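Local coordinates for defective in germ line development protein 3, isoform a (Caenorhabditis elegans, PDB 3N89), which acts in germline development as the Bicaudal-C ortholog GLD-3, its four KH domains forming a globular platform probably related to RNA binding, at residues H105-M110 and Y151-A156; M263-K268 and A316-K321; L32-E37 and L99-C104; L192-V197 and N235-K240; S205-M210 and S358-F363. One frame throughout, in Å; residues are numbered along the deposited sequence.

Contact 1: residues H105-M110 and Y151-A156; sequences HFTVFM and YLRITA
The hydroxyls of Thr107 and Thr155 face each other across two antiparallel strands, OG1 to OG1 2.8 Å, in a hydrogen bond for which either could be the donor. The strands, 105-111 and 149-157, are neighbours within the second KH domain, in a sheet that runs on into the third. Thr107 and Thr155 form a non-hydrogen-bonded pair, where side chains of one face come close, and in both residues OG1 stands anti to the carbonyl carbon (chi1 -65° in Thr107), which brings the hydroxyls together. On the same face Arg153 runs alongside Phe109: Arg153 CG lies over one face of the Phe109 ring, 4.0 Å from Phe109 CE2, and also meets Thr107 CG2. An arginine suits this more exposed face because its aliphatic stem packs as its charged end reaches outward.

The backbone ladder is regular from Val108 to Met110. Ile154 N meets Val108 O at 2.9 Å, almost straight at 175°, and Met110 N reaches Leu152 O at 2.8 Å. Toward the start of strand 105-111 it slackens, for Ala156 N to Phe106 O is weak at 3.4 Å.

Phe106, Val108, Met110, Leu152, Ile154 and Ala156 point to the opposite, oily face, over which helix 161-175 packs with Leu164 and Leu171. There the thioether chain of Met110 bends at its last torsion, and its CE stops 3.8 Å from Ile154 CD1.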
# COMPACT_ATOMS: atom_id res chain seq x y z
N HIS A 105 -7.94 -7.79 -1.46
CA HIS A 105 -8.20 -8.37 -2.77
C HIS A 105 -7.36 -7.67 -3.82
O HIS A 105 -6.72 -6.66 -3.55
CB HIS A 105 -9.67 -8.20 -3.17
CG HIS A 105 -10.60 -9.19 -2.54
ND1 HIS A 105 -10.98 -9.12 -1.22
CD2 HIS A 105 -11.24 -10.27 -3.06
CE1 HIS A 105 -11.80 -10.12 -0.94
NE2 HIS A 105 -11.97 -10.83 -2.04
N PHE A 106 -7.37 -8.25 -5.02
CA PHE A 106 -6.68 -7.72 -6.19
C PHE A 106 -7.40 -8.33 -7.40
O PHE A 106 -8.08 -9.34 -7.28
CB PHE A 106 -5.19 -8.08 -6.17
CG PHE A 106 -4.89 -9.49 -6.59
CD1 PHE A 106 -4.96 -9.87 -7.93
CD2 PHE A 106 -4.53 -10.45 -5.64
CE1 PHE A 106 -4.67 -11.17 -8.33
CE2 PHE A 106 -4.24 -11.76 -6.03
CZ PHE A 106 -4.31 -12.12 -7.38
N THR A 107 -7.28 -7.71 -8.57
CA THR A 107 -7.95 -8.21 -9.76
C THR A 107 -7.03 -8.32 -10.97
O THR A 107 -6.12 -7.51 -11.14
CB THR A 107 -9.14 -7.31 -10.13
OG1 THR A 107 -10.13 -7.37 -9.09
CG2 THR A 107 -9.77 -7.74 -11.45
N VAL A 108 -7.27 -9.33 -11.80
CA VAL A 108 -6.48 -9.56 -13.01
C VAL A 108 -7.45 -9.93 -14.13
O VAL A 108 -8.45 -10.59 -13.90
CB VAL A 108 -5.45 -10.70 -12.82
CG1 VAL A 108 -4.78 -11.01 -14.14
CG2 VAL A 108 -4.41 -10.30 -11.80
N PHE A 109 -7.14 -9.50 -15.35
CA PHE A 109 -8.00 -9.78 -16.50
C PHE A 109 -7.31 -10.68 -17.52
O PHE A 109 -6.15 -10.46 -17.86
CB PHE A 109 -8.42 -8.48 -17.19
CG PHE A 109 -9.18 -7.53 -16.29
CD1 PHE A 109 -8.53 -6.86 -15.25
CD2 PHE A 109 -10.53 -7.29 -16.50
CE1 PHE A 109 -9.23 -5.98 -14.43
CE2 PHE A 109 -11.24 -6.41 -15.68
CZ PHE A 109 -10.60 -5.75 -14.65
N MET A 110 -8.02 -11.69 -18.02
CA MET A 110 -7.45 -12.59 -19.01
C MET A 110 -8.11 -12.34 -20.37
O MET A 110 -9.32 -12.14 -20.46
CB MET A 110 -7.68 -14.04 -18.58
CG MET A 110 -6.79 -15.04 -19.32
SD MET A 110 -7.30 -16.74 -19.07
CE MET A 110 -7.00 -16.95 -17.31
N TYR A 151 -13.20 -9.90 -21.80
CA TYR A 151 -12.14 -10.23 -20.86
C TYR A 151 -12.72 -10.98 -19.66
O TYR A 151 -13.87 -10.77 -19.28
CB TYR A 151 -11.47 -8.95 -20.34
CG TYR A 151 -10.51 -8.29 -21.30
CD1 TYR A 151 -9.14 -8.56 -21.24
CD2 TYR A 151 -10.96 -7.38 -22.25
CE1 TYR A 151 -8.24 -7.93 -22.10
CE2 TYR A 151 -10.07 -6.75 -23.13
CZ TYR A 151 -8.71 -7.03 -23.04
OH TYR A 151 -7.82 -6.41 -23.90
N LEU A 152 -11.91 -11.85 -19.08
CA LEU A 152 -12.33 -12.60 -17.91
C LEU A 152 -11.69 -11.95 -16.70
O LEU A 152 -10.48 -11.73 -16.66
CB LEU A 152 -11.90 -14.06 -18.03
CG LEU A 152 -12.16 -14.95 -16.81
CD1 LEU A 152 -13.59 -14.83 -16.36
CD2 LEU A 152 -11.84 -16.38 -17.17
N ARG A 153 -12.52 -11.61 -15.71
CA ARG A 153 -12.04 -10.96 -14.50
C ARG A 153 -11.90 -11.97 -13.38
O ARG A 153 -12.87 -12.64 -13.01
CB ARG A 153 -13.01 -9.84 -14.10
CG ARG A 153 -12.55 -8.99 -12.92
CD ARG A 153 -13.50 -7.81 -12.69
NE ARG A 153 -14.85 -8.24 -12.32
CZ ARG A 153 -15.87 -7.43 -12.08
NH1 ARG A 153 -17.05 -7.93 -11.75
NH2 ARG A 153 -15.72 -6.12 -12.18
N ILE A 154 -10.69 -12.09 -12.85
CA ILE A 154 -10.43 -13.03 -11.77
C ILE A 154 -10.03 -12.20 -10.56
O ILE A 154 -9.26 -11.23 -10.68
CB ILE A 154 -9.29 -13.99 -12.16
CG1 ILE A 154 -9.42 -14.37 -13.63
CG2 ILE A 154 -9.35 -15.24 -11.30
CD1 ILE A 154 -8.34 -15.32 -14.13
N THR A 155 -10.55 -12.56 -9.39
CA THR A 155 -10.27 -11.82 -8.16
C THR A 155 -10.12 -12.70 -6.92
O THR A 155 -10.88 -13.64 -6.69
CB THR A 155 -11.37 -10.78 -7.91
OG1 THR A 155 -11.42 -9.87 -9.02
CG2 THR A 155 -11.10 -10.01 -6.60
N ALA A 156 -9.13 -12.36 -6.11
CA ALA A 156 -8.86 -13.10 -4.89
C ALA A 156 -8.10 -12.22 -3.92
O ALA A 156 -7.64 -11.14 -4.28
CB ALA A 156 -8.06 -14.35 -5.20

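Contact 2: residues M263-K268 and A316-K321; sequences MCFNIK and ASLRSK
In the fourth KH domain's part of an antiparallel sheet shared with the first, segments 263-268 and 316-321 form three bridges: Met263 with Leu318, Cys264 with Ser317, Phe265 with Ala316. Two of these are hydrogen-bonded pairs. Met263 N donates to Leu318 O at 2.9 Å, and Leu318 N returns a bond to Met263 O. At the other end Ala316 N reaches Phe265 O at 2.8 Å, whereas Phe265 N to Ala316 O is longer, 3.3 Å, its donor lying above the carbonyl plane.

The side-chain packing centres on the Phe265 ring. CG sits between the backbone N and the carbonyl carbon (chi1 61°), a torsion that swings the ring back over the neighbouring strand. Ala316 CB then lies over one ring face, 3.7 Å from the centroid, a CH-pi contact that a methyl is small enough to make. Leu318 CD1 comes to the ring edge instead. Along its own strand, on the face of Cys264, Ser317 OG accepts a bond from Arg319 NE, 3.0 Å away.

Helix 325-335 closes the oily face, with Tyr332 meeting the Phe265 ring edge-to-face; strand 29-35 flanks segment 263-268, and strand 293-301 flanks segment 316-321.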
# COMPACT_ATOMS: atom_id res chain seq x y z
N MET A 263 4.33 6.78 9.99
CA MET A 263 3.75 6.49 11.29
C MET A 263 3.81 7.73 12.17
O MET A 263 4.89 8.30 12.36
CB MET A 263 4.53 5.35 11.94
CG MET A 263 3.91 4.82 13.20
SD MET A 263 4.85 3.41 13.76
CE MET A 263 6.26 4.23 14.48
N CYS A 264 2.67 8.13 12.71
CA CYS A 264 2.62 9.32 13.55
C CYS A 264 2.45 8.99 15.04
O CYS A 264 2.00 7.90 15.41
CB CYS A 264 1.48 10.23 13.09
SG CYS A 264 1.55 10.69 11.34
N PHE A 265 2.82 9.95 15.88
CA PHE A 265 2.70 9.83 17.33
C PHE A 265 3.21 11.09 18.01
O PHE A 265 3.95 11.88 17.41
CB PHE A 265 3.47 8.62 17.87
CG PHE A 265 4.95 8.66 17.60
CD1 PHE A 265 5.45 8.32 16.34
CD2 PHE A 265 5.85 9.03 18.59
CE1 PHE A 265 6.82 8.34 16.09
CE2 PHE A 265 7.23 9.06 18.35
CZ PHE A 265 7.71 8.71 17.09
N ASN A 266 2.81 11.28 19.27
CA ASN A 266 3.24 12.43 20.06
C ASN A 266 4.22 11.94 21.13
O ASN A 266 4.19 10.77 21.50
CB ASN A 266 2.03 13.09 20.73
CG ASN A 266 0.97 13.51 19.73
OD1 ASN A 266 1.26 13.84 18.59
ND2 ASN A 266 -0.29 13.51 20.17
N ILE A 267 5.07 12.82 21.63
CA ILE A 267 6.01 12.37 22.64
C ILE A 267 6.50 13.48 23.57
O ILE A 267 7.06 14.48 23.13
CB ILE A 267 7.22 11.66 21.98
CG1 ILE A 267 8.14 11.08 23.06
CG2 ILE A 267 7.98 12.60 21.07
CD1 ILE A 267 8.99 9.95 22.57
N LYS A 268 6.26 13.30 24.87
CA LYS A 268 6.69 14.27 25.87
C LYS A 268 8.21 14.38 25.80
O LYS A 268 8.90 13.36 25.69
CB LYS A 268 6.26 13.83 27.28
CG LYS A 268 4.96 14.47 27.79
CD LYS A 268 4.55 13.92 29.14
CE LYS A 268 4.09 12.46 29.02
NZ LYS A 268 3.66 11.84 30.32
N ALA A 316 5.75 13.77 16.36
CA ALA A 316 6.67 13.07 15.49
C ALA A 316 5.95 12.39 14.33
O ALA A 316 4.75 12.11 14.40
CB ALA A 316 7.46 12.03 16.28
N SER A 317 6.69 12.14 13.27
CA SER A 317 6.19 11.48 12.08
C SER A 317 7.39 10.85 11.37
O SER A 317 8.40 11.52 11.14
CB SER A 317 5.51 12.49 11.15
OG SER A 317 5.21 11.93 9.89
N LEU A 318 7.29 9.56 11.06
CA LEU A 318 8.37 8.86 10.38
C LEU A 318 7.87 8.44 9.01
O LEU A 318 6.79 7.87 8.89
CB LEU A 318 8.79 7.61 11.18
CG LEU A 318 9.56 7.86 12.48
CD1 LEU A 318 8.68 8.64 13.43
CD2 LEU A 318 9.95 6.54 13.13
N ARG A 319 8.64 8.76 7.97
CA ARG A 319 8.24 8.39 6.62
C ARG A 319 9.30 7.52 5.95
O ARG A 319 10.41 7.36 6.46
CB ARG A 319 8.00 9.64 5.75
CG ARG A 319 7.00 10.65 6.30
CD ARG A 319 7.70 11.72 7.12
NE ARG A 319 6.79 12.78 7.51
CZ ARG A 319 6.19 13.60 6.66
NH1 ARG A 319 6.41 13.49 5.36
NH2 ARG A 319 5.36 14.54 7.11
N SER A 320 8.92 6.96 4.81
CA SER A 320 9.79 6.09 4.02
C SER A 320 8.87 5.31 3.09
O SER A 320 7.65 5.44 3.18
CB SER A 320 10.53 5.11 4.94
OG SER A 320 11.60 4.48 4.26
N LYS A 321 9.45 4.52 2.19
CA LYS A 321 8.63 3.71 1.28
C LYS A 321 8.36 2.37 1.96
O LYS A 321 9.22 1.85 2.68
CB LYS A 321 9.34 3.52 -0.06
CG LYS A 321 9.43 4.81 -0.88
CD LYS A 321 10.11 4.60 -2.22
CE LYS A 321 10.04 5.87 -3.06
NZ LYS A 321 8.62 6.34 -3.27

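Contact 3: residues L32-E37 and L99-C104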
# COMPACT_ATOMS: atom_id res chain seq x y z
N LEU A 32 -0.59 4.31 11.83
CA LEU A 32 0.20 3.96 10.65
C LEU A 32 -0.62 4.38 9.42
O LEU A 32 -1.85 4.27 9.40
CB LEU A 32 0.49 2.46 10.61
CG LEU A 32 1.29 1.97 9.39
CD1 LEU A 32 2.63 2.72 9.31
CD2 LEU A 32 1.52 0.47 9.50
N ASN A 33 0.07 4.87 8.39
CA ASN A 33 -0.59 5.31 7.17
C ASN A 33 -0.09 4.52 5.98
O ASN A 33 1.12 4.39 5.78
CB ASN A 33 -0.32 6.79 6.92
CG ASN A 33 -0.72 7.66 8.09
OD1 ASN A 33 -1.90 7.70 8.47
ND2 ASN A 33 0.25 8.36 8.67
N MET A 34 -1.02 4.01 5.18
CA MET A 34 -0.65 3.24 4.01
C MET A 34 -1.62 3.55 2.88
O MET A 34 -2.69 4.11 3.11
CB MET A 34 -0.69 1.74 4.32
CG MET A 34 0.38 1.26 5.29
SD MET A 34 0.03 -0.41 5.90
CE MET A 34 0.24 -1.37 4.37
N GLU A 35 -1.23 3.20 1.66
CA GLU A 35 -2.06 3.44 0.50
C GLU A 35 -2.71 2.13 0.04
O GLU A 35 -2.03 1.11 -0.11
CB GLU A 35 -1.21 4.03 -0.63
CG GLU A 35 -1.27 5.56 -0.72
CD GLU A 35 -0.77 6.27 0.52
OE1 GLU A 35 -0.89 7.51 0.58
OE2 GLU A 35 -0.26 5.60 1.45
N PHE A 36 -4.02 2.18 -0.15
CA PHE A 36 -4.81 1.02 -0.58
C PHE A 36 -5.70 1.46 -1.75
O PHE A 36 -6.31 2.53 -1.71
CB PHE A 36 -5.68 0.50 0.58
CG PHE A 36 -4.95 -0.40 1.55
CD1 PHE A 36 -5.12 -1.78 1.50
CD2 PHE A 36 -4.10 0.13 2.52
CE1 PHE A 36 -4.46 -2.63 2.39
CE2 PHE A 36 -3.43 -0.71 3.43
CZ PHE A 36 -3.62 -2.09 3.36
N GLU A 37 -5.80 0.62 -2.78
CA GLU A 37 -6.60 0.92 -3.96
C GLU A 37 -8.11 0.94 -3.71
O GLU A 37 -8.71 -0.10 -3.44
CB GLU A 37 -6.26 -0.09 -5.06
CG GLU A 37 -4.77 -0.27 -5.22
CD GLU A 37 -4.41 -1.13 -6.39
OE1 GLU A 37 -4.66 -0.71 -7.54
OE2 GLU A 37 -3.88 -2.24 -6.16
N LEU A 99 -1.94 -8.15 8.20
CA LEU A 99 -3.26 -8.74 7.94
C LEU A 99 -4.10 -7.97 6.92
O LEU A 99 -5.01 -8.54 6.31
CB LEU A 99 -4.04 -8.85 9.26
CG LEU A 99 -3.51 -9.78 10.37
CD1 LEU A 99 -4.43 -9.67 11.58
CD2 LEU A 99 -3.44 -11.21 9.88
N MET A 100 -3.80 -6.69 6.72
CA MET A 100 -4.56 -5.89 5.76
C MET A 100 -4.02 -6.10 4.34
O MET A 100 -4.73 -5.91 3.36
CB MET A 100 -4.52 -4.39 6.13
CG MET A 100 -5.46 -3.95 7.27
SD MET A 100 -7.18 -3.59 6.74
CE MET A 100 -6.95 -2.06 5.82
N ARG A 101 -2.75 -6.50 4.23
CA ARG A 101 -2.16 -6.75 2.92
C ARG A 101 -2.52 -8.15 2.43
O ARG A 101 -2.91 -8.34 1.28
CB ARG A 101 -0.64 -6.62 2.96
CG ARG A 101 -0.11 -5.21 3.04
CD ARG A 101 -0.67 -4.31 1.95
NE ARG A 101 0.12 -3.09 1.84
CZ ARG A 101 -0.29 -1.96 1.26
NH1 ARG A 101 0.51 -0.91 1.21
NH2 ARG A 101 -1.52 -1.88 0.75
N ARG A 102 -2.37 -9.13 3.33
CA ARG A 102 -2.66 -10.52 3.01
C ARG A 102 -4.11 -10.72 2.65
O ARG A 102 -4.43 -11.48 1.73
CB ARG A 102 -2.33 -11.43 4.19
CG ARG A 102 -0.89 -11.41 4.66
CD ARG A 102 -0.59 -12.64 5.48
NE ARG A 102 -0.33 -13.80 4.64
CZ ARG A 102 -0.99 -14.95 4.71
NH1 ARG A 102 -0.68 -15.95 3.90
NH2 ARG A 102 -1.97 -15.10 5.59
N ASN A 103 -4.99 -10.04 3.39
CA ASN A 103 -6.43 -10.18 3.16
C ASN A 103 -6.99 -9.29 2.07
O ASN A 103 -8.11 -9.49 1.63
CB ASN A 103 -7.19 -9.90 4.45
CG ASN A 103 -6.84 -10.88 5.54
OD1 ASN A 103 -6.16 -11.88 5.31
ND2 ASN A 103 -7.32 -10.61 6.75
N CYS A 104 -6.22 -8.30 1.63
CA CYS A 104 -6.72 -7.41 0.60
C CYS A 104 -6.87 -8.12 -0.75
O CYS A 104 -6.03 -8.94 -1.13
CB CYS A 104 -5.80 -6.20 0.44
SG CYS A 104 -6.34 -5.07 -0.85
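Arg101 joins the end of helix 90-102 to strand 29-35 and to Phe36 just beyond it, closing the first KH domain's last helix onto its first strand. The polar link is one hydrogen bond: Arg101 NH2 donates a hydrogen bond to the backbone Glu35 O, 3.2 Å away at 160°, with the oxygen in the guanidinium plane. NH1 makes a salt bridge with Glu322 OE1, so this partly exposed cation has a charged partner as well as a carbonyl.

The cation-pi contact uses the flat face of the same group. Arg101 CZ stands 4.2 Å from the centroid of the Phe36 ring, NH2 lies over the ring's centre, and the two planes are 32° apart. Arginine suits the place because its plane can bond at the edge while its face lies on an aromatic.

Apolar and sulfur contacts complete the set. Met100 CE lies over the opposite face of the Phe36 ring, toward the rim, and Met100 CB is 3.7 Å from Phe36 CZ. Cys104 SG approaches the ring edge, 5.5 Å from its centroid, a sulfur-aromatic contact. Met34 CE lies over the guanidinium. Strand 83-87 contributes Val84 against Phe36 and Met100, and helix 41-45 lays Met44 against Phe36, Met100 and Cys104.

Contact 4: residues L192-V197 and N235-K240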
# COMPACT_ATOMS: atom_id res chain seq x y z
N LEU A 192 -3.05 4.31 -8.51
CA LEU A 192 -2.19 5.04 -7.61
C LEU A 192 -2.81 6.40 -7.41
O LEU A 192 -3.59 6.86 -8.26
CB LEU A 192 -0.80 5.20 -8.24
CG LEU A 192 0.29 5.75 -7.32
CD1 LEU A 192 0.65 4.68 -6.30
CD2 LEU A 192 1.52 6.16 -8.13
N SER A 193 -2.50 7.05 -6.29
CA SER A 193 -3.00 8.39 -6.06
C SER A 193 -2.10 9.31 -6.87
O SER A 193 -0.89 9.37 -6.63
CB SER A 193 -2.92 8.76 -4.58
OG SER A 193 -4.02 8.20 -3.87
N THR A 194 -2.67 10.01 -7.84
CA THR A 194 -1.88 10.91 -8.69
C THR A 194 -0.78 11.64 -7.92
O THR A 194 0.36 11.70 -8.37
CB THR A 194 -2.78 11.93 -9.38
OG1 THR A 194 -3.61 12.55 -8.41
CG2 THR A 194 -3.65 11.24 -10.42
N TYR A 195 -1.13 12.17 -6.76
CA TYR A 195 -0.18 12.90 -5.93
C TYR A 195 1.20 12.28 -5.91
O TYR A 195 2.21 12.98 -6.05
CB TYR A 195 -0.68 12.98 -4.49
CG TYR A 195 0.11 13.93 -3.62
CD1 TYR A 195 -0.34 15.23 -3.38
CD2 TYR A 195 1.33 13.53 -3.03
CE1 TYR A 195 0.38 16.11 -2.58
CE2 TYR A 195 2.06 14.42 -2.23
CZ TYR A 195 1.57 15.70 -2.01
OH TYR A 195 2.25 16.60 -1.22
N TYR A 196 1.25 10.97 -5.73
CA TYR A 196 2.51 10.25 -5.62
C TYR A 196 3.18 9.83 -6.91
O TYR A 196 4.25 9.21 -6.89
CB TYR A 196 2.31 9.04 -4.71
CG TYR A 196 1.74 9.38 -3.36
CD1 TYR A 196 0.45 8.99 -3.01
CD2 TYR A 196 2.49 10.11 -2.43
CE1 TYR A 196 -0.08 9.31 -1.76
CE2 TYR A 196 1.96 10.43 -1.18
CZ TYR A 196 0.67 10.02 -0.85
OH TYR A 196 0.15 10.31 0.39
N VAL A 197 2.56 10.16 -8.04
CA VAL A 197 3.11 9.82 -9.34
C VAL A 197 4.58 10.18 -9.44
O VAL A 197 5.39 9.37 -9.90
CB VAL A 197 2.35 10.55 -10.47
CG1 VAL A 197 3.08 10.35 -11.79
CG2 VAL A 197 0.91 10.03 -10.56
N ASN A 235 -7.38 12.76 -9.19
CA ASN A 235 -6.84 12.20 -7.94
C ASN A 235 -6.36 10.77 -8.09
O ASN A 235 -5.48 10.33 -7.36
CB ASN A 235 -7.90 12.26 -6.85
CG ASN A 235 -8.17 13.66 -6.37
OD1 ASN A 235 -9.32 14.06 -6.20
ND2 ASN A 235 -7.11 14.42 -6.13
N ILE A 236 -6.95 10.04 -9.04
CA ILE A 236 -6.60 8.64 -9.30
C ILE A 236 -5.80 8.54 -10.60
O ILE A 236 -6.20 9.09 -11.62
CB ILE A 236 -7.87 7.76 -9.42
CG1 ILE A 236 -8.62 7.72 -8.09
CG2 ILE A 236 -7.50 6.35 -9.86
CD1 ILE A 236 -7.83 7.13 -6.93
N TYR A 237 -4.68 7.82 -10.54
CA TYR A 237 -3.80 7.63 -11.69
C TYR A 237 -3.73 6.13 -11.97
O TYR A 237 -3.45 5.34 -11.07
CB TYR A 237 -2.40 8.14 -11.35
CG TYR A 237 -1.40 8.19 -12.49
CD1 TYR A 237 -1.38 9.27 -13.38
CD2 TYR A 237 -0.43 7.20 -12.64
CE1 TYR A 237 -0.41 9.36 -14.38
CE2 TYR A 237 0.54 7.28 -13.63
CZ TYR A 237 0.55 8.36 -14.50
OH TYR A 237 1.54 8.44 -15.46
N GLU A 238 -3.98 5.73 -13.22
CA GLU A 238 -3.95 4.31 -13.55
C GLU A 238 -2.69 3.85 -14.27
O GLU A 238 -2.28 4.43 -15.28
CB GLU A 238 -5.17 3.95 -14.41
CG GLU A 238 -5.22 2.48 -14.82
N ILE A 239 -2.07 2.80 -13.72
CA ILE A 239 -0.87 2.19 -14.28
C ILE A 239 -1.30 0.84 -14.84
O ILE A 239 -1.79 -0.00 -14.08
CB ILE A 239 0.19 1.94 -13.17
CG1 ILE A 239 0.60 3.25 -12.51
CG2 ILE A 239 1.42 1.24 -13.76
CD1 ILE A 239 1.60 3.07 -11.38
N LYS A 240 -1.12 0.61 -16.14
CA LYS A 240 -1.51 -0.67 -16.72
C LYS A 240 -0.34 -1.63 -16.90
O LYS A 240 0.66 -1.30 -17.54
CB LYS A 240 -2.21 -0.48 -18.07
CG LYS A 240 -2.94 -1.75 -18.51
CD LYS A 240 -3.82 -1.57 -19.73
CE LYS A 240 -3.02 -1.60 -21.01
NZ LYS A 240 -3.94 -1.75 -22.19
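Leu192 and Tyr237 make the tight part of this contact, bound to each other twice through their backbones. Tyr237 N donates to Leu192 O at 2.7 Å, and Leu192 N gives a bond to Tyr237 O at 2.8 Å, both nearly straight toward their acceptors. One residue further, Ser193 and Ile236 form a non-hydrogen-bonded pair, and Thr194 N reaches Asn235 O at 2.9 Å, its donor well above the carbonyl plane.

Segments 192-197 and 235-240 belong to the third KH domain: the first strand of that domain, 186-193, pairs antiparallel with 236-242. Past Ser193 the chain leaves the sheet in a turn, Tyr196 N meeting Ser193 O at 2.8 Å, and enters helix 197-200. The turn brings small branched side chains against Tyr237. Its CG stands anti to the backbone N (chi1 -172°), directing the ring along the side where the turn passes. Thr194 CG2 packs on Tyr237 CB at 3.5 Å, and Val197 CG2 is modelled over the ring face, though its place is doubtful because it crowds Thr194 O. Thr194 OG1 bonds to Gly234 O, and Tyr237 OH to Pro224 O, satisfying both polar ends.

On the buried Tyr237 face, Leu192 CD2 and Ile239 CD1 make only a loose pair, 4.5 Å apart. The solvent side belongs to Ile236, which points away from segment 192-197 and is exposed.

Contact 5: residues S205-M210 and S358-F363; sequences STAQLM and SLPANF
Thr206 meets Phe363 first, its CB 3.5 Å from the ring's CZ, with the methyl CG2 over one face of that ring. OG1 lies between the backbone N and the carbonyl carbon (chi1 57°), and it bonds to Ser203 N within its own loop; the hydroxyl is thus taken up locally and the carbons of Thr206 carry much of the packing.

Ala207 follows with its backbone as well as its methyl. Its O lies in the plane of the Phe363 ring, at the edge, 3.3 Å from CZ, and CB sits loosely beside Pro360 CG at 4.5 Å.

Leu209 makes the largest share on this side, where segment 205-210 runs into helix 209-217 of the third KH domain. Its CD2 covers the face of the Phe363 ring opposite Thr206, 3.8 Å from the centroid and 19° off the normal, a CH-pi contact. CD1 touches CZ of the same ring, and CD2 also meets Leu359 CD1 at 3.7 Å. Leu258 and Trp355 pack on Leu209 from other loops.

Phe363 is thus held by shape between a threonine and a leucine. Since its cross-segment contacts are apolar packing, CH-pi and the ring edge to a carbonyl, here the tail after helix 325-335 is probably held on this domain mainly by exclusion of water.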
# COMPACT_ATOMS: atom_id res chain seq x y z
N SER A 205 13.43 15.23 -12.38
CA SER A 205 14.77 15.18 -11.80
C SER A 205 15.07 13.85 -11.15
O SER A 205 15.59 13.80 -10.03
CB SER A 205 14.91 16.29 -10.76
OG SER A 205 13.85 16.22 -9.83
N THR A 206 14.74 12.75 -11.83
CA THR A 206 14.99 11.42 -11.29
C THR A 206 15.03 10.41 -12.43
O THR A 206 14.95 10.77 -13.60
CB THR A 206 13.89 10.98 -10.31
OG1 THR A 206 12.62 11.02 -10.96
CG2 THR A 206 13.86 11.88 -9.08
N ALA A 207 15.17 9.14 -12.07
CA ALA A 207 15.19 8.07 -13.05
C ALA A 207 13.74 7.63 -13.23
O ALA A 207 12.92 7.82 -12.33
CB ALA A 207 16.04 6.92 -12.54
N GLN A 208 13.41 7.05 -14.38
CA GLN A 208 12.05 6.55 -14.62
C GLN A 208 12.02 5.16 -13.99
O GLN A 208 12.64 4.22 -14.50
CB GLN A 208 11.77 6.49 -16.13
CG GLN A 208 11.74 7.86 -16.81
CD GLN A 208 11.51 7.79 -18.32
OE1 GLN A 208 11.15 8.80 -18.96
NE2 GLN A 208 11.72 6.62 -18.90
N LEU A 209 11.30 5.04 -12.87
CA LEU A 209 11.23 3.79 -12.11
C LEU A 209 10.49 2.57 -12.66
O LEU A 209 10.79 1.45 -12.25
CB LEU A 209 10.71 4.08 -10.70
CG LEU A 209 11.68 3.87 -9.54
CD1 LEU A 209 13.04 4.46 -9.89
CD2 LEU A 209 11.11 4.51 -8.28
N MET A 210 9.53 2.75 -13.55
CA MET A 210 8.81 1.59 -14.08
C MET A 210 9.67 0.76 -15.03
O MET A 210 9.69 -0.46 -14.94
CB MET A 210 7.51 2.01 -14.76
CG MET A 210 6.48 2.63 -13.81
SD MET A 210 5.83 1.48 -12.59
CE MET A 210 7.03 1.61 -11.26
N SER A 358 18.51 -1.40 -6.04
CA SER A 358 18.39 -0.70 -7.31
C SER A 358 17.57 0.58 -7.28
O SER A 358 17.12 1.07 -8.32
CB SER A 358 17.81 -1.64 -8.37
OG SER A 358 16.54 -2.11 -7.98
N LEU A 359 17.37 1.15 -6.09
CA LEU A 359 16.59 2.37 -5.96
C LEU A 359 17.45 3.60 -5.63
O LEU A 359 18.09 3.66 -4.58
CB LEU A 359 15.53 2.22 -4.87
CG LEU A 359 14.68 3.47 -4.65
CD1 LEU A 359 13.61 3.55 -5.73
CD2 LEU A 359 14.05 3.44 -3.26
N PRO A 360 17.47 4.60 -6.53
CA PRO A 360 18.27 5.81 -6.30
C PRO A 360 17.87 6.51 -5.00
O PRO A 360 16.68 6.70 -4.73
CB PRO A 360 17.98 6.65 -7.53
CG PRO A 360 17.71 5.63 -8.59
CD PRO A 360 16.83 4.64 -7.85
N ALA A 361 18.87 6.90 -4.21
CA ALA A 361 18.67 7.56 -2.92
C ALA A 361 17.63 8.68 -2.91
O ALA A 361 16.77 8.72 -2.03
CB ALA A 361 20.00 8.09 -2.41
N ASN A 362 17.70 9.59 -3.87
CA ASN A 362 16.78 10.72 -3.95
C ASN A 362 15.30 10.38 -3.72
O ASN A 362 14.55 11.17 -3.16
N PHE A 363 14.89 9.19 -4.16
CA PHE A 363 13.50 8.76 -4.03
C PHE A 363 13.01 8.62 -2.59
O PHE A 363 11.81 8.78 -2.31
CB PHE A 363 13.31 7.43 -4.77
CG PHE A 363 13.14 7.58 -6.26
CD1 PHE A 363 11.89 7.88 -6.79
CD2 PHE A 363 14.23 7.46 -7.12
CE1 PHE A 363 11.72 8.05 -8.16
CE2 PHE A 363 14.07 7.63 -8.50
CZ PHE A 363 12.81 7.93 -9.02

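How the contacts relate
Contacts 1 to 4 each lie within a different KH domain, and two sheets join them in pairs. Contacts 1 and 4 share one sheet, since strands 105-111 and 186-193 are neighbours in it; their centres lie 20 Å apart. Contacts 2 and 3 share the other sheet through strands 260-268 and 29-35, and touch where Cys264 SG lies 3.8 Å from Asn33 ND2. Contact 3 runs straight into contact 1 along the chain, and it meets contact 4 where Tyr196 OH approaches Glu35 OE1. Contact 5, which brings the C-terminal tail onto the third domain, touches contact 2 through Lys321 and Phe363. Contacts 1 and 2 stand on opposite sides of the chain's centre, 36 Å apart between centres.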